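Local coordinates for esterase (PDB 4WY8), which hydrolyses carboxylic esters and belongs to the alpha/beta hydrolase fold, its catalysis probably resting on a serine-histidine-aspartate triad, at residues A138-A143 against L182-G187; I116-S121 against E133-A138; P9-I14 against G288-I293; L254-E259 against D308-W313. All blocks are in the same frame, centred on the assembly; numbering follows the deposited sequence.

Contact 1: residues A138-A143 against L182-G187; sequences AVVWVA and LNIIKG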
loop_
_atom_site.group_PDB
_atom_site.type_symbol
_atom_site.label_atom_id
_atom_site.label_comp_id
_atom_site.label_asym_id
_atom_site.label_seq_id
_atom_site.Cartn_x
_atom_site.Cartn_y
_atom_site.Cartn_z
ATOM N N ALA A 138 28.696 4.376 -3.782
ATOM C CA ALA A 138 28.163 4.877 -2.513
ATOM C C ALA A 138 27.605 3.759 -1.622
ATOM O O ALA A 138 27.881 3.715 -0.423
ATOM C CB ALA A 138 27.097 5.910 -2.772
ATOM N N VAL A 139 26.816 2.860 -2.203
ATOM C CA VAL A 139 26.314 1.709 -1.445
ATOM C C VAL A 139 27.465 0.846 -0.916
ATOM O O VAL A 139 27.477 0.451 0.256
ATOM C CB VAL A 139 25.377 0.830 -2.299
ATOM C CG1 VAL A 139 24.986 -0.449 -1.545
ATOM C CG2 VAL A 139 24.132 1.614 -2.725
ATOM N N VAL A 140 28.439 0.565 -1.781
ATOM C CA VAL A 140 29.611 -0.226 -1.397
ATOM C C VAL A 140 30.358 0.438 -0.253
ATOM O O VAL A 140 30.812 -0.235 0.673
ATOM C CB VAL A 140 30.577 -0.431 -2.597
ATOM C CG1 VAL A 140 31.920 -1.007 -2.135
ATOM C CG2 VAL A 140 29.936 -1.313 -3.643
ATOM N N TRP A 141 30.469 1.760 -0.314
ATOM C CA TRP A 141 31.114 2.521 0.751
ATOM C C TRP A 141 30.341 2.389 2.073
ATOM O O TRP A 141 30.935 2.110 3.111
ATOM C CB TRP A 141 31.255 3.983 0.349
ATOM C CG TRP A 141 32.128 4.786 1.284
ATOM C CD1 TRP A 141 33.460 5.032 1.143
ATOM C CD2 TRP A 141 31.725 5.451 2.496
ATOM N NE1 TRP A 141 33.914 5.788 2.192
ATOM C CE2 TRP A 141 32.873 6.062 3.035
ATOM C CE3 TRP A 141 30.509 5.577 3.182
ATOM C CZ2 TRP A 141 32.843 6.804 4.225
ATOM C CZ3 TRP A 141 30.480 6.308 4.364
ATOM C CH2 TRP A 141 31.641 6.909 4.874
ATOM N N VAL A 142 29.023 2.581 2.031
ATOM C CA VAL A 142 28.202 2.488 3.240
ATOM C C VAL A 142 28.211 1.082 3.858
ATOM O O VAL A 142 28.242 0.944 5.090
ATOM C CB VAL A 142 26.716 2.921 2.975
ATOM C CG1 VAL A 142 25.842 2.696 4.219
ATOM C CG2 VAL A 142 26.640 4.385 2.547
ATOM N N ALA A 143 28.209 0.044 3.027
ATOM C CA ALA A 143 28.145 -1.340 3.530
ATOM C C ALA A 143 29.420 -1.808 4.252
ATOM O O ALA A 143 29.406 -2.780 5.008
ATOM C CB ALA A 143 27.842 -2.280 2.397
ATOM N N LEU A 182 27.929 -9.412 -4.388
ATOM C CA LEU A 182 27.729 -8.736 -3.109
ATOM C C LEU A 182 26.339 -9.004 -2.512
ATOM O O LEU A 182 25.331 -9.061 -3.227
ATOM C CB LEU A 182 27.932 -7.247 -3.283
ATOM C CG LEU A 182 29.215 -6.966 -4.046
ATOM C CD1 LEU A 182 29.378 -5.488 -4.261
ATOM C CD2 LEU A 182 30.372 -7.523 -3.254
ATOM N N ASN A 183 26.292 -9.221 -1.206
ATOM C CA ASN A 183 25.022 -9.405 -0.527
ATOM C C ASN A 183 24.829 -8.292 0.481
ATOM O O ASN A 183 24.444 -8.527 1.631
ATOM C CB ASN A 183 24.967 -10.763 0.160
ATOM C CG ASN A 183 25.198 -11.913 -0.805
ATOM O OD1 ASN A 183 24.333 -12.225 -1.636
ATOM N ND2 ASN A 183 26.352 -12.576 -0.679
ATOM N N ILE A 184 25.054 -7.070 0.031
ATOM C CA ILE A 184 25.108 -5.942 0.939
ATOM C C ILE A 184 23.842 -5.088 0.945
ATOM O O ILE A 184 23.687 -4.242 1.817
ATOM C CB ILE A 184 26.291 -5.036 0.603
ATOM C CG1 ILE A 184 26.175 -4.517 -0.837
ATOM C CG2 ILE A 184 27.606 -5.778 0.838
ATOM C CD1 ILE A 184 27.294 -3.511 -1.222
ATOM N N ILE A 185 22.935 -5.322 -0.002
ATOM C CA ILE A 185 21.657 -4.610 -0.051
ATOM C C ILE A 185 20.530 -5.514 0.425
ATOM O O ILE A 185 20.310 -6.575 -0.153
ATOM C CB ILE A 185 21.328 -4.115 -1.494
ATOM C CG1 ILE A 185 22.432 -3.202 -2.034
ATOM C CG2 ILE A 185 20.011 -3.371 -1.524
ATOM C CD1 ILE A 185 22.234 -2.848 -3.495
ATOM N N LYS A 186 19.819 -5.106 1.479
ATOM C CA LYS A 186 18.779 -5.944 2.069
ATOM C C LYS A 186 17.367 -5.684 1.594
ATOM O O LYS A 186 16.428 -6.415 1.963
ATOM C CB LYS A 186 18.800 -5.804 3.605
ATOM C CG LYS A 186 20.187 -5.915 4.214
ATOM C CD LYS A 186 20.825 -7.268 3.869
ATOM C CE LYS A 186 22.257 -7.350 4.418
ATOM N NZ LYS A 186 22.964 -8.596 3.979
ATOM N N GLY A 187 17.178 -4.620 0.829
ATOM C CA GLY A 187 15.844 -4.270 0.377
ATOM C C GLY A 187 15.932 -3.175 -0.655
ATOM O O GLY A 187 16.854 -2.351 -0.634
#

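Contact 2: residues I116-S121 against E133-A138; sequences IFVNYS and EECLDA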
loop_
_atom_site.group_PDB
_atom_site.type_symbol
_atom_site.label_atom_id
_atom_site.label_comp_id
_atom_site.label_asym_id
_atom_site.label_seq_id
_atom_site.Cartn_x
_atom_site.Cartn_y
_atom_site.Cartn_z
ATOM N N ILE A 116 20.876 8.383 3.416
ATOM C CA ILE A 116 22.104 8.717 2.730
ATOM C C ILE A 116 21.787 9.059 1.278
ATOM O O ILE A 116 21.547 8.192 0.439
ATOM C CB ILE A 116 23.099 7.560 2.848
ATOM C CG1 ILE A 116 23.367 7.300 4.344
ATOM C CG2 ILE A 116 24.385 7.884 2.135
ATOM C CD1 ILE A 116 24.019 5.982 4.628
ATOM N N PHE A 117 21.760 10.360 1.030
ATOM C CA PHE A 117 21.375 10.951 -0.232
ATOM C C PHE A 117 22.591 11.104 -1.149
ATOM O O PHE A 117 23.506 11.862 -0.870
ATOM C CB PHE A 117 20.717 12.319 0.046
ATOM C CG PHE A 117 20.000 12.919 -1.136
ATOM C CD1 PHE A 117 20.659 13.780 -2.005
ATOM C CD2 PHE A 117 18.655 12.633 -1.362
ATOM C CE1 PHE A 117 19.987 14.347 -3.093
ATOM C CE2 PHE A 117 17.988 13.171 -2.448
ATOM C CZ PHE A 117 18.653 14.037 -3.312
ATOM N N VAL A 118 22.599 10.394 -2.259
ATOM C CA VAL A 118 23.723 10.469 -3.154
ATOM C C VAL A 118 23.517 11.602 -4.142
ATOM O O VAL A 118 22.535 11.594 -4.900
ATOM C CB VAL A 118 23.907 9.150 -3.917
ATOM C CG1 VAL A 118 25.098 9.257 -4.848
ATOM C CG2 VAL A 118 24.062 8.004 -2.922
ATOM N N ASN A 119 24.393 12.607 -4.100
ATOM C CA ASN A 119 24.320 13.670 -5.090
ATOM C C ASN A 119 25.050 13.248 -6.354
ATOM O O ASN A 119 26.124 13.749 -6.644
ATOM C CB ASN A 119 24.909 14.968 -4.536
ATOM C CG ASN A 119 24.212 15.418 -3.279
ATOM O OD1 ASN A 119 23.183 16.095 -3.338
ATOM N ND2 ASN A 119 24.743 15.020 -2.126
ATOM N N TYR A 120 24.438 12.369 -7.145
ATOM C CA TYR A 120 25.137 11.822 -8.311
ATOM C C TYR A 120 25.233 12.831 -9.466
ATOM O O TYR A 120 24.555 13.871 -9.454
ATOM C CB TYR A 120 24.470 10.516 -8.768
ATOM C CG TYR A 120 23.005 10.611 -9.156
ATOM C CD1 TYR A 120 22.627 11.004 -10.436
ATOM C CD2 TYR A 120 22.006 10.284 -8.245
ATOM C CE1 TYR A 120 21.299 11.085 -10.792
ATOM C CE2 TYR A 120 20.665 10.361 -8.595
ATOM C CZ TYR A 120 20.323 10.763 -9.863
ATOM O OH TYR A 120 18.994 10.832 -10.217
ATOM N N SER A 121 26.137 12.559 -10.410
ATOM C CA SER A 121 26.380 13.463 -11.532
ATOM C C SER A 121 25.217 13.433 -12.507
ATOM O O SER A 121 24.775 12.357 -12.953
ATOM C CB SER A 121 27.686 13.108 -12.244
ATOM O OG SER A 121 28.786 13.133 -11.334
ATOM N N GLU A 133 27.392 4.104 -11.557
ATOM C CA GLU A 133 28.644 3.734 -10.930
ATOM C C GLU A 133 28.907 4.550 -9.665
ATOM O O GLU A 133 29.432 4.014 -8.669
ATOM C CB GLU A 133 29.756 3.883 -11.960
ATOM C CG GLU A 133 29.625 2.810 -13.044
ATOM C CD GLU A 133 30.590 3.003 -14.196
ATOM O OE1 GLU A 133 30.483 2.242 -15.193
ATOM O OE2 GLU A 133 31.467 3.893 -14.094
ATOM N N GLU A 134 28.550 5.836 -9.683
ATOM C CA GLU A 134 28.635 6.614 -8.443
ATOM C C GLU A 134 27.739 6.020 -7.344
ATOM O O GLU A 134 28.154 5.913 -6.179
ATOM C CB GLU A 134 28.258 8.079 -8.681
ATOM C CG GLU A 134 29.306 8.861 -9.489
ATOM C CD GLU A 134 28.797 10.204 -10.019
ATOM O OE1 GLU A 134 27.565 10.446 -9.991
ATOM O OE2 GLU A 134 29.632 11.024 -10.466
ATOM N N CYS A 135 26.517 5.625 -7.713
ATOM C CA CYS A 135 25.553 5.128 -6.727
ATOM C C CYS A 135 25.980 3.786 -6.135
ATOM O O CYS A 135 25.869 3.550 -4.907
ATOM C CB CYS A 135 24.152 5.008 -7.351
ATOM S SG CYS A 135 23.428 6.627 -7.825
ATOM N N LEU A 136 26.468 2.915 -7.013
ATOM C CA LEU A 136 26.986 1.628 -6.594
ATOM C C LEU A 136 28.161 1.855 -5.669
ATOM O O LEU A 136 28.222 1.280 -4.588
ATOM C CB LEU A 136 27.392 0.787 -7.810
ATOM C CG LEU A 136 28.065 -0.546 -7.486
ATOM C CD1 LEU A 136 27.123 -1.571 -6.798
ATOM C CD2 LEU A 136 28.640 -1.126 -8.772
ATOM N N ASP A 137 29.060 2.750 -6.055
ATOM C CA ASP A 137 30.195 3.069 -5.192
ATOM C C ASP A 137 29.762 3.585 -3.812
ATOM O O ASP A 137 30.407 3.298 -2.793
ATOM C CB ASP A 137 31.090 4.113 -5.848
ATOM C CG ASP A 137 32.054 3.514 -6.861
ATOM O OD1 ASP A 137 32.195 2.269 -6.906
ATOM O OD2 ASP A 137 32.684 4.306 -7.603
ATOM N N ALA A 138 28.696 4.376 -3.782
ATOM C CA ALA A 138 28.163 4.877 -2.513
ATOM C C ALA A 138 27.605 3.759 -1.622
ATOM O O ALA A 138 27.881 3.715 -0.423
ATOM C CB ALA A 138 27.097 5.910 -2.772
#

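Contact 3: residues P9-I14 against G288-I293; sequences PYCQNI and GIIHGI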
loop_
_atom_site.group_PDB
_atom_site.type_symbol
_atom_site.label_atom_id
_atom_site.label_comp_id
_atom_site.label_asym_id
_atom_site.label_seq_id
_atom_site.Cartn_x
_atom_site.Cartn_y
_atom_site.Cartn_z
ATOM N N PRO A 9 -7.408 16.017 -5.450
ATOM C CA PRO A 9 -7.270 17.479 -5.538
ATOM C C PRO A 9 -5.824 17.996 -5.678
ATOM O O PRO A 9 -5.544 18.780 -6.584
ATOM C CB PRO A 9 -7.900 17.965 -4.218
ATOM C CG PRO A 9 -8.635 16.725 -3.617
ATOM C CD PRO A 9 -8.582 15.639 -4.645
ATOM N N TYR A 10 -4.925 17.583 -4.796
ATOM C CA TYR A 10 -3.540 18.050 -4.849
ATOM C C TYR A 10 -2.898 17.738 -6.207
ATOM O O TYR A 10 -2.304 18.625 -6.857
ATOM C CB TYR A 10 -2.746 17.405 -3.707
ATOM C CG TYR A 10 -1.298 17.828 -3.559
ATOM C CD1 TYR A 10 -0.885 18.603 -2.474
ATOM C CD2 TYR A 10 -0.330 17.400 -4.464
ATOM C CE1 TYR A 10 0.450 18.963 -2.311
ATOM C CE2 TYR A 10 1.003 17.760 -4.321
ATOM C CZ TYR A 10 1.388 18.534 -3.240
ATOM O OH TYR A 10 2.715 18.876 -3.104
ATOM N N CYS A 11 -3.049 16.482 -6.633
ATOM C CA CYS A 11 -2.450 15.974 -7.865
ATOM C C CYS A 11 -3.080 16.623 -9.095
ATOM O O CYS A 11 -2.397 16.877 -10.094
ATOM C CB CYS A 11 -2.589 14.440 -7.925
ATOM S SG CYS A 11 -1.426 13.518 -6.826
ATOM N N GLN A 12 -4.382 16.898 -9.016
ATOM C CA GLN A 12 -5.053 17.665 -10.061
ATOM C C GLN A 12 -4.402 19.041 -10.190
ATOM O O GLN A 12 -3.965 19.462 -11.281
ATOM C CB GLN A 12 -6.541 17.813 -9.740
ATOM C CG GLN A 12 -7.340 18.537 -10.807
ATOM C CD GLN A 12 -7.482 17.727 -12.083
ATOM O OE1 GLN A 12 -8.038 16.624 -12.079
ATOM N NE2 GLN A 12 -6.968 18.270 -13.185
ATOM N N ASN A 13 -4.304 19.711 -9.045
ATOM C CA ASN A 13 -3.699 21.021 -8.987
ATOM C C ASN A 13 -2.318 21.037 -9.631
ATOM O O ASN A 13 -2.025 21.903 -10.455
ATOM C CB ASN A 13 -3.577 21.491 -7.538
ATOM C CG ASN A 13 -3.017 22.889 -7.440
ATOM O OD1 ASN A 13 -3.618 23.836 -7.950
ATOM N ND2 ASN A 13 -1.821 23.017 -6.868
ATOM N N ILE A 14 -1.479 20.073 -9.255
ATOM C CA ILE A 14 -0.142 19.964 -9.826
ATOM C C ILE A 14 -0.212 19.773 -11.335
ATOM O O ILE A 14 0.485 20.450 -12.094
ATOM C CB ILE A 14 0.664 18.794 -9.230
ATOM C CG1 ILE A 14 0.953 19.025 -7.736
ATOM C CG2 ILE A 14 1.931 18.547 -10.082
ATOM C CD1 ILE A 14 1.911 20.193 -7.448
ATOM N N GLY A 288 -5.617 7.447 -8.090
ATOM C CA GLY A 288 -5.860 8.875 -8.077
ATOM C C GLY A 288 -4.645 9.780 -7.972
ATOM O O GLY A 288 -4.797 10.977 -7.722
ATOM N N ILE A 289 -3.445 9.245 -8.192
ATOM C CA ILE A 289 -2.259 10.087 -8.103
ATOM C C ILE A 289 -1.476 10.134 -9.400
ATOM O O ILE A 289 -1.605 9.273 -10.277
ATOM C CB ILE A 289 -1.286 9.629 -6.977
ATOM C CG1 ILE A 289 -0.695 8.258 -7.288
ATOM C CG2 ILE A 289 -1.971 9.617 -5.633
ATOM C CD1 ILE A 289 0.480 7.934 -6.420
ATOM N N ILE A 290 -0.646 11.164 -9.502
ATOM C CA ILE A 290 0.232 11.316 -10.636
ATOM C C ILE A 290 1.676 11.150 -10.230
ATOM O O ILE A 290 2.020 11.136 -9.048
ATOM C CB ILE A 290 0.074 12.692 -11.314
ATOM C CG1 ILE A 290 0.312 13.812 -10.286
ATOM C CG2 ILE A 290 -1.294 12.788 -11.979
ATOM C CD1 ILE A 290 0.612 15.198 -10.910
ATOM N N HIS A 291 2.509 11.025 -11.246
ATOM C CA HIS A 291 3.938 11.047 -11.073
ATOM C C HIS A 291 4.403 12.403 -10.525
ATOM O O HIS A 291 3.882 13.446 -10.913
ATOM C CB HIS A 291 4.601 10.742 -12.419
ATOM C CG HIS A 291 6.048 10.377 -12.323
ATOM N ND1 HIS A 291 6.497 9.076 -12.467
ATOM C CD2 HIS A 291 7.157 11.139 -12.165
ATOM C CE1 HIS A 291 7.814 9.054 -12.368
ATOM N NE2 HIS A 291 8.242 10.294 -12.182
ATOM N N GLY A 292 5.405 12.376 -9.650
ATOM C CA GLY A 292 6.100 13.581 -9.227
ATOM C C GLY A 292 5.739 14.152 -7.864
ATOM O O GLY A 292 6.181 15.256 -7.500
ATOM N N ILE A 293 5.006 13.391 -7.063
ATOM C CA ILE A 293 4.600 13.928 -5.782
ATOM C C ILE A 293 5.759 13.991 -4.783
ATOM O O ILE A 293 5.654 14.672 -3.765
ATOM C CB ILE A 293 3.414 13.147 -5.203
ATOM C CG1 ILE A 293 3.712 11.661 -5.056
ATOM C CG2 ILE A 293 2.207 13.315 -6.132
ATOM C CD1 ILE A 293 2.481 10.894 -4.561
HETATM O O HOH W 1 3.615 16.024 -3.110
#

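Contact 4: residues L254-E259 against D308-W313; sequences LVITAE and DHIVAW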
loop_
_atom_site.group_PDB
_atom_site.type_symbol
_atom_site.label_atom_id
_atom_site.label_comp_id
_atom_site.label_asym_id
_atom_site.label_seq_id
_atom_site.Cartn_x
_atom_site.Cartn_y
_atom_site.Cartn_z
ATOM N N LEU A 254 9.882 -3.490 -2.789
ATOM C CA LEU A 254 8.593 -2.792 -2.760
ATOM C C LEU A 254 8.518 -1.902 -3.994
ATOM O O LEU A 254 9.346 -1.013 -4.171
ATOM C CB LEU A 254 8.431 -1.979 -1.468
ATOM C CG LEU A 254 7.228 -1.017 -1.342
ATOM C CD1 LEU A 254 5.898 -1.762 -1.429
ATOM C CD2 LEU A 254 7.295 -0.163 -0.037
ATOM N N VAL A 255 7.551 -2.181 -4.866
ATOM C CA VAL A 255 7.396 -1.440 -6.108
ATOM C C VAL A 255 6.071 -0.698 -6.047
ATOM O O VAL A 255 4.997 -1.316 -5.918
ATOM C CB VAL A 255 7.441 -2.374 -7.339
ATOM C CG1 VAL A 255 7.385 -1.565 -8.664
ATOM C CG2 VAL A 255 8.703 -3.207 -7.300
ATOM N N ILE A 256 6.152 0.627 -6.082
ATOM C CA ILE A 256 4.961 1.468 -5.968
ATOM C C ILE A 256 4.715 2.203 -7.272
ATOM O O ILE A 256 5.609 2.894 -7.776
ATOM C CB ILE A 256 5.100 2.477 -4.802
ATOM C CG1 ILE A 256 5.137 1.732 -3.471
ATOM C CG2 ILE A 256 3.917 3.440 -4.761
ATOM C CD1 ILE A 256 5.730 2.564 -2.369
ATOM N N THR A 257 3.517 2.061 -7.829
ATOM C CA THR A 257 3.206 2.754 -9.087
ATOM C C THR A 257 2.023 3.710 -8.908
ATOM O O THR A 257 1.198 3.558 -7.969
ATOM C CB THR A 257 2.867 1.764 -10.244
ATOM O OG1 THR A 257 1.773 0.914 -9.864
ATOM C CG2 THR A 257 4.091 0.912 -10.615
ATOM N N ALA A 258 1.955 4.704 -9.798
ATOM C CA ALA A 258 0.862 5.664 -9.802
ATOM C C ALA A 258 -0.131 5.311 -10.892
ATOM O O ALA A 258 0.262 4.954 -12.012
ATOM C CB ALA A 258 1.398 7.100 -10.002
ATOM N N GLU A 259 -1.416 5.439 -10.581
ATOM C CA GLU A 259 -2.452 5.129 -11.559
ATOM C C GLU A 259 -2.367 6.029 -12.799
ATOM O O GLU A 259 -2.450 5.540 -13.920
ATOM C CB GLU A 259 -3.835 5.246 -10.938
ATOM C CG GLU A 259 -4.952 4.898 -11.913
ATOM C CD GLU A 259 -6.325 5.181 -11.336
ATOM O OE1 GLU A 259 -6.422 6.096 -10.485
ATOM O OE2 GLU A 259 -7.305 4.517 -11.755
ATOM N N ASP A 308 4.137 6.517 4.975
ATOM C CA ASP A 308 3.825 5.666 6.128
ATOM C C ASP A 308 3.865 4.160 5.751
ATOM O O ASP A 308 4.343 3.304 6.515
ATOM C CB ASP A 308 2.454 6.038 6.709
ATOM C CG ASP A 308 2.469 7.391 7.436
ATOM O OD1 ASP A 308 3.571 7.865 7.831
ATOM O OD2 ASP A 308 1.365 7.980 7.601
ATOM N N HIS A 309 3.369 3.863 4.557
ATOM C CA HIS A 309 3.435 2.520 4.000
ATOM C C HIS A 309 4.869 2.017 3.821
ATOM O O HIS A 309 5.232 0.921 4.289
ATOM C CB HIS A 309 2.703 2.508 2.676
ATOM C CG HIS A 309 2.612 1.159 2.058
ATOM N ND1 HIS A 309 1.994 0.945 0.849
ATOM C CD2 HIS A 309 3.043 -0.050 2.492
ATOM C CE1 HIS A 309 2.041 -0.350 0.562
ATOM N NE2 HIS A 309 2.676 -0.969 1.538
ATOM N N ILE A 310 5.683 2.818 3.140
ATOM C CA ILE A 310 7.092 2.502 2.951
ATOM C C ILE A 310 7.782 2.240 4.283
ATOM O O ILE A 310 8.563 1.301 4.414
ATOM C CB ILE A 310 7.827 3.652 2.218
ATOM C CG1 ILE A 310 7.377 3.715 0.749
ATOM C CG2 ILE A 310 9.342 3.480 2.267
ATOM C CD1 ILE A 310 7.850 4.960 0.044
ATOM N N VAL A 311 7.482 3.066 5.277
ATOM C CA VAL A 311 8.088 2.893 6.579
ATOM C C VAL A 311 7.646 1.588 7.233
ATOM O O VAL A 311 8.478 0.878 7.805
ATOM C CB VAL A 311 7.756 4.081 7.493
ATOM C CG1 VAL A 311 8.193 3.788 8.950
ATOM C CG2 VAL A 311 8.432 5.324 6.953
ATOM N N ALA A 312 6.357 1.248 7.138
ATOM C CA ALA A 312 5.892 -0.033 7.691
ATOM C C ALA A 312 6.625 -1.220 7.043
ATOM O O ALA A 312 7.040 -2.183 7.714
ATOM C CB ALA A 312 4.384 -0.177 7.499
ATOM N N TRP A 313 6.772 -1.149 5.733
ATOM C CA TRP A 313 7.471 -2.200 4.983
ATOM C C TRP A 313 8.949 -2.308 5.323
ATOM O O TRP A 313 9.481 -3.415 5.407
ATOM C CB TRP A 313 7.310 -1.962 3.497
ATOM C CG TRP A 313 7.942 -2.992 2.611
ATOM C CD1 TRP A 313 7.356 -4.116 2.100
ATOM C CD2 TRP A 313 9.275 -2.957 2.088
ATOM N NE1 TRP A 313 8.254 -4.793 1.298
ATOM C CE2 TRP A 313 9.440 -4.108 1.285
ATOM C CE3 TRP A 313 10.353 -2.076 2.243
ATOM C CZ2 TRP A 313 10.637 -4.390 0.623
ATOM C CZ3 TRP A 313 11.546 -2.356 1.579
ATOM C CH2 TRP A 313 11.676 -3.509 0.776
#

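Contact 1: residues A138-A143 against L182-G187
Ile184 reaches from the loop 182-187 against the flank of the helical segment 138-143, where Val139, Val140 and Ala143 receive it. Its CB sits 3.6 Å from Ala143 CB, and its CG2 also lies close to that methyl, so the branched part of the isoleucine is pressed to the last turn of the segment. The rest of the side chain runs back along the helix: with CG1 lodged between the backbone N and the carbonyl carbon (chi1 59°) and the chain then extended, Ile184 CD1 arrives 3.8 Å from Val139 CG1.

That same valine methyl is shared. Ile185 CG1 approaches Val139 CG1 at 3.8 Å, the two side chains crossing at about a right angle, so Val139 CG1 sits in the notch formed by Ile184 CD1 and Ile185 CG1. At the outer margin, Val140 CG2 meets Leu182 CD1 more loosely, at 4.3 Å. Lys186 NZ donates to Asn183 O over 2.8 Å, a link within the loop that spans both isoleucines.

The contact thus fastens the end of helix 130-143 to the connection between helix 165-179 and strand 188-191. Val139 also rests on Val85 and Phe87 of strand 83-87, while both Val139 and Ile185 touch Val173 of helix 165-179.

Contact 2: residues I116-S121 against E133-A138
Ser121 and Glu134 form the polar clasp of this contact, the carboxylate of Glu134 facing both the backbone N and the hydroxyl of one residue. The backbone N of Ser121 donates to Glu134 OE1 at 2.6 Å in a nearly straight bond (170°), using the syn lone pair of that oxygen. Ser121 OG also donates to Glu134 OE2, but the modelled 2.4 Å is too short to take at face value and the length of this bond is doubtful. Glu134 is buried, and the bond from Ser121 N, with OG close to the other oxygen, would limit rotation of the carboxylate; Tyr120 CB also lies beside OE1.

The remainder of the first shell is apolar. Cys135 SG comes within 3.9 Å of Tyr120 CD2 and stands 4.7 Å from the ring centroid, an oblique sulfur-aromatic contact. One turn further along the helix, Ala138 CB packs on Val118 CG2 at 3.7 Å.

Two features position these groups. Asn119 is the centre of an inverse gamma turn, which bends the chain as it leaves the strand and brings Ser121 in front of Glu134. The ring of Tyr120 leads away from the glutamate to stack with His88, whose carbonyl O is hydrogen-bonded to Tyr120 OH. Glu134 itself touches Arg60.

This is packing of a helix on the central sheet of an alpha/beta hydrolase: strand 114-118 lies between strands 65-73 and 83-87, Val118 touches both, and Cys135 reaches Leu169 and Val173 of helix 165-179.

Contact 3: residues P9-I14 against G288-I293
Cys11 drives its side chain from helix 9-17 into the bend formed by residues 288-293, and apolar contacts make up most of what follows. Its SG touches Ile293 CG2 at 3.7 Å and Ile289 CB at 3.9 Å, while its CB packs on Ile290 CG1 at 3.8 Å. With SG anti to the carbonyl carbon (chi1 -76°), the sulfur reaches into the concave side of the bend and meets three isoleucines. One turn later in the helix, Ile14 CG2 lies 3.7 Å from Ile290 CD1; Ile290 CD1 also approaches Cys11 O, so Ile290 is fitted along one flank of the helix.

The bend belongs to the part of the alpha/beta hydrolase fold that carries the probable catalytic histidine. His291 lies between Ile290 and Ile293 in sequence, but its side chain turns away from helix 9-17; its NE2 is hydrogen-bonded to Ser164 OG and its ND1 to Asp261 OD2, consistent with a Ser-His-Asp triad. The N-terminal helix therefore packs behind the histidine loop.

Polar links are few and mostly weak. The backbone N of Ile290 donates to Cys11 SG over 3.6 Å, a weak bond, long though fairly straight (161°). A water donates to the carbonyl O of Ile293 at 2.5 Å and is held weakly by Tyr10 OH at 3.0 Å. Tyr10 OH has a second, direct partner in Thr298 OG1, and the backbone of Gly288 is hydrogen-bonded to that of Lys8, just ahead of the helix.

Contact 4: residues L254-E259 against D308-W313
Strand 254-258 and helix 308-313 run nearly antiparallel, at 169° between their directions and with axes 10.6 Å apart at closest approach. Here helix 301-322, the last of the chain, packs on strand 253-258 of the central alpha/beta hydrolase sheet. Leu254 and Trp313 are the nearest pair of backbone positions, so the contact gathers at the start of the strand segment and the end of the helical one.

Leu254 CB sits over one face of the Trp313 indole, 3.8 Å from the centroid of the six-membered ring and 17° off its normal, a CH-pi contact. Trp313 CG stands anti to its own backbone N (chi1 -178°), which carries the indole down to the strand, where CZ2 also lies 3.6 Å from Leu254 N. Leu254 CD2 lies by Trp313 CG and also meets Ile310 CG1 at 4.0 Å, the two aliphatic side chains at about a right angle. Ile256 CD1 closes on the same Ile310 CG1 at 3.7 Å.

The strand and helix meet through hydrocarbon and aromatic surface, which implies that shape and burial hold them together. The helix's polar chemistry is directed to Tyr286 of strand 281-286, bonded to His309 ND1, to Arg110 of helix 101-111, and to the second subunit, whose His309 stacks on His309.

In the fold
From the N terminus, helix 9-17 opens the longest loop, which contact 3 closes only at residues 288-293; contacts 1 and 2 are both nested inside it. Contact 2 closes a short loop between strand 114-118 and helix 130-143. Contact 1 then starts from that helix, sharing Ala138, and closes a loop ending ahead of strand 188-191. Contact 4 joins strand 253-258 to helix 301-322 and crosses contact 3, because residues 288-293 fall between its two segments. Contacts 3 and 4 touch directly: Gly288 N probably bonds to Glu259 OE1, and Ile289 packs on Ala258. Gly187 against Trp313 joins contacts 1 and 4, while contacts 1 and 3 lie on opposite sides of the chain's centre.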